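Local coordinates for putative exported protein (Bacteroides fragilis, PDB 3FZX) that is of unknown function, but binds calcium and, with an antiparallel beta fold of the LolA/LolB clan, may bind lipids, at residues Asp110-Pro115 against Tyr189-Gly194. Numbering follows the deposited sequence.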
loop_
_atom_site.group_PDB
_atom_site.type_symbol
_atom_site.label_atom_id
_atom_site.label_comp_id
_atom_site.label_asym_id
_atom_site.label_seq_id
_atom_site.Cartn_x
_atom_site.Cartn_y
_atom_site.Cartn_z
ATOM N N ASP A 110 10.346 -6.688 14.846
ATOM C CA ASP A 110 11.736 -6.946 15.146
ATOM C C ASP A 110 11.805 -7.735 16.451
ATOM O O ASP A 110 11.896 -7.157 17.536
ATOM C CB ASP A 110 12.452 -5.599 15.264
ATOM C CG ASP A 110 13.920 -5.729 15.550
ATOM O OD1 ASP A 110 14.424 -6.872 15.697
ATOM O OD2 ASP A 110 14.562 -4.660 15.602
ATOM N N ALA A 111 11.728 -9.055 16.329
ATOM C CA ALA A 111 11.830 -9.984 17.466
ATOM C C ALA A 111 13.182 -9.853 18.138
ATOM O O ALA A 111 13.301 -9.905 19.369
ATOM C CB ALA A 111 11.645 -11.420 16.991
ATOM N N PHE A 112 14.186 -9.641 17.292
ATOM C CA PHE A 112 15.597 -9.625 17.677
ATOM C C PHE A 112 15.916 -8.492 18.629
ATOM O O PHE A 112 16.834 -8.628 19.417
ATOM C CB PHE A 112 16.521 -9.542 16.440
ATOM C CG PHE A 112 16.183 -10.529 15.317
ATOM C CD1 PHE A 112 16.535 -11.877 15.411
ATOM C CD2 PHE A 112 15.547 -10.085 14.140
ATOM C CE1 PHE A 112 16.239 -12.788 14.349
ATOM C CE2 PHE A 112 15.251 -10.999 13.070
ATOM C CZ PHE A 112 15.607 -12.344 13.184
ATOM N N SER A 113 15.186 -7.379 18.552
ATOM C CA SER A 113 15.353 -6.302 19.520
ATOM C C SER A 113 14.211 -6.325 20.528
ATOM O O SER A 113 14.464 -6.156 21.702
ATOM C CB SER A 113 15.471 -4.934 18.843
ATOM O OG SER A 113 14.231 -4.250 18.756
ATOM N N ASN A 114 12.968 -6.517 20.078
ATOM C CA ASN A 114 11.783 -6.616 20.964
ATOM C C ASN A 114 11.279 -8.051 21.065
ATOM O O ASN A 114 10.446 -8.463 20.262
ATOM C CB ASN A 114 10.670 -5.733 20.435
ATOM C CG ASN A 114 11.152 -4.355 20.150
ATOM O OD1 ASN A 114 12.256 -3.985 20.574
ATOM N ND2 ASN A 114 10.355 -3.578 19.414
ATOM N N PRO A 115 11.758 -8.804 22.072
ATOM C CA PRO A 115 11.471 -10.226 22.155
ATOM C C PRO A 115 9.996 -10.532 22.339
ATOM O O PRO A 115 9.251 -9.783 22.994
ATOM C CB PRO A 115 12.264 -10.675 23.383
ATOM C CG PRO A 115 12.250 -9.495 24.256
ATOM C CD PRO A 115 12.360 -8.313 23.327
ATOM N N TYR A 189 12.149 -14.818 8.302
ATOM C CA TYR A 189 12.735 -13.591 7.767
ATOM C C TYR A 189 13.910 -13.085 8.585
ATOM O O TYR A 189 14.022 -13.360 9.780
ATOM C CB TYR A 189 11.687 -12.503 7.584
ATOM C CG TYR A 189 11.001 -12.011 8.840
ATOM C CD1 TYR A 189 9.825 -12.621 9.306
ATOM C CD2 TYR A 189 11.487 -10.902 9.537
ATOM C CE1 TYR A 189 9.179 -12.154 10.453
ATOM C CE2 TYR A 189 10.838 -10.419 10.690
ATOM C CZ TYR A 189 9.689 -11.043 11.132
ATOM O OH TYR A 189 9.026 -10.547 12.218
ATOM N N ALA A 190 14.774 -12.346 7.893
ATOM C CA ALA A 190 16.056 -11.916 8.417
ATOM C C ALA A 190 16.378 -10.492 7.986
ATOM O O ALA A 190 15.943 -10.043 6.907
ATOM C CB ALA A 190 17.186 -12.859 7.925
ATOM N N PRO A 191 17.159 -9.778 8.818
ATOM C CA PRO A 191 17.639 -8.434 8.507
ATOM C C PRO A 191 18.402 -8.398 7.203
ATOM O O PRO A 191 19.195 -9.300 6.938
ATOM C CB PRO A 191 18.607 -8.128 9.650
ATOM C CG PRO A 191 18.215 -9.049 10.782
ATOM C CD PRO A 191 17.482 -10.198 10.203
ATOM N N ASN A 192 18.154 -7.346 6.417
ATOM C CA ASN A 192 18.801 -7.052 5.159
ATOM C C ASN A 192 18.510 -8.065 4.025
ATOM O O ASN A 192 19.116 -7.994 2.974
ATOM C CB ASN A 192 20.321 -6.841 5.347
ATOM C CG ASN A 192 20.649 -5.875 6.483
ATOM O OD1 ASN A 192 20.098 -4.782 6.571
ATOM N ND2 ASN A 192 21.540 -6.278 7.355
ATOM N N ILE A 193 17.567 -8.971 4.226
ATOM C CA ILE A 193 17.228 -9.984 3.206
ATOM C C ILE A 193 15.737 -10.040 2.969
ATOM O O ILE A 193 15.290 -9.981 1.839
ATOM C CB ILE A 193 17.696 -11.395 3.631
ATOM C CG1 ILE A 193 19.198 -11.419 3.912
ATOM C CG2 ILE A 193 17.401 -12.428 2.546
ATOM C CD1 ILE A 193 19.614 -12.699 4.683
ATOM N N GLY A 194 14.956 -10.092 4.041
ATOM C CA GLY A 194 13.515 -10.315 3.947
ATOM C C GLY A 194 13.258 -11.787 4.163
ATOM O O GLY A 194 13.885 -12.419 5.034
#
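The Phe112 ring turns its edge to the end of strand 180-190: the carbonyl O of Tyr189 lies near the plane of that ring, 3.9 Å from CZ, while the rigid pyrrolidine of Pro191 makes an oblique apolar contact, its CD 3.7 Å from CE2 of Phe112. A benzene edge carries slightly positive C-H groups, so a backbone oxygen is a fitting neighbour. The two side chains come from opposite directions; CG of Phe112 lies beside the backbone N (chi1 -48°), anti to the carbonyl carbon, and the ring points at Pro191 and the end of the strand. The Tyr189 ring packs edge-to-face with Tyr108 and with Phe10, and its hydroxyl hydrogen-bonds to Pro109 O, just ahead of Asp110. Phe10 also touches Phe112 and Pro191, so the N-terminal part of the chain helps fill this corner of the antiparallel barrel, where the loop between strands 99-107 and 127-133 packs against the turn leading from 180-190 into 194-202. The first loop is shaped by an Asx motif: the backbone N of Ser113 donates to Asp110 OD1 over 3.0 Å, from above the carboxylate plane, which the short side chain brings within range, and Asn114 N reaches Asp110 O at 2.8 Å. In the second, Ala190 pairs with Gly194 both ways, N to O, each at 3.0 Å, around a type II turn and classic bulge; Pro191 suits its fixed phi, Asn192 tolerates positive phi (66°), and Gly194 adopts angles suited to a residue without a side chain.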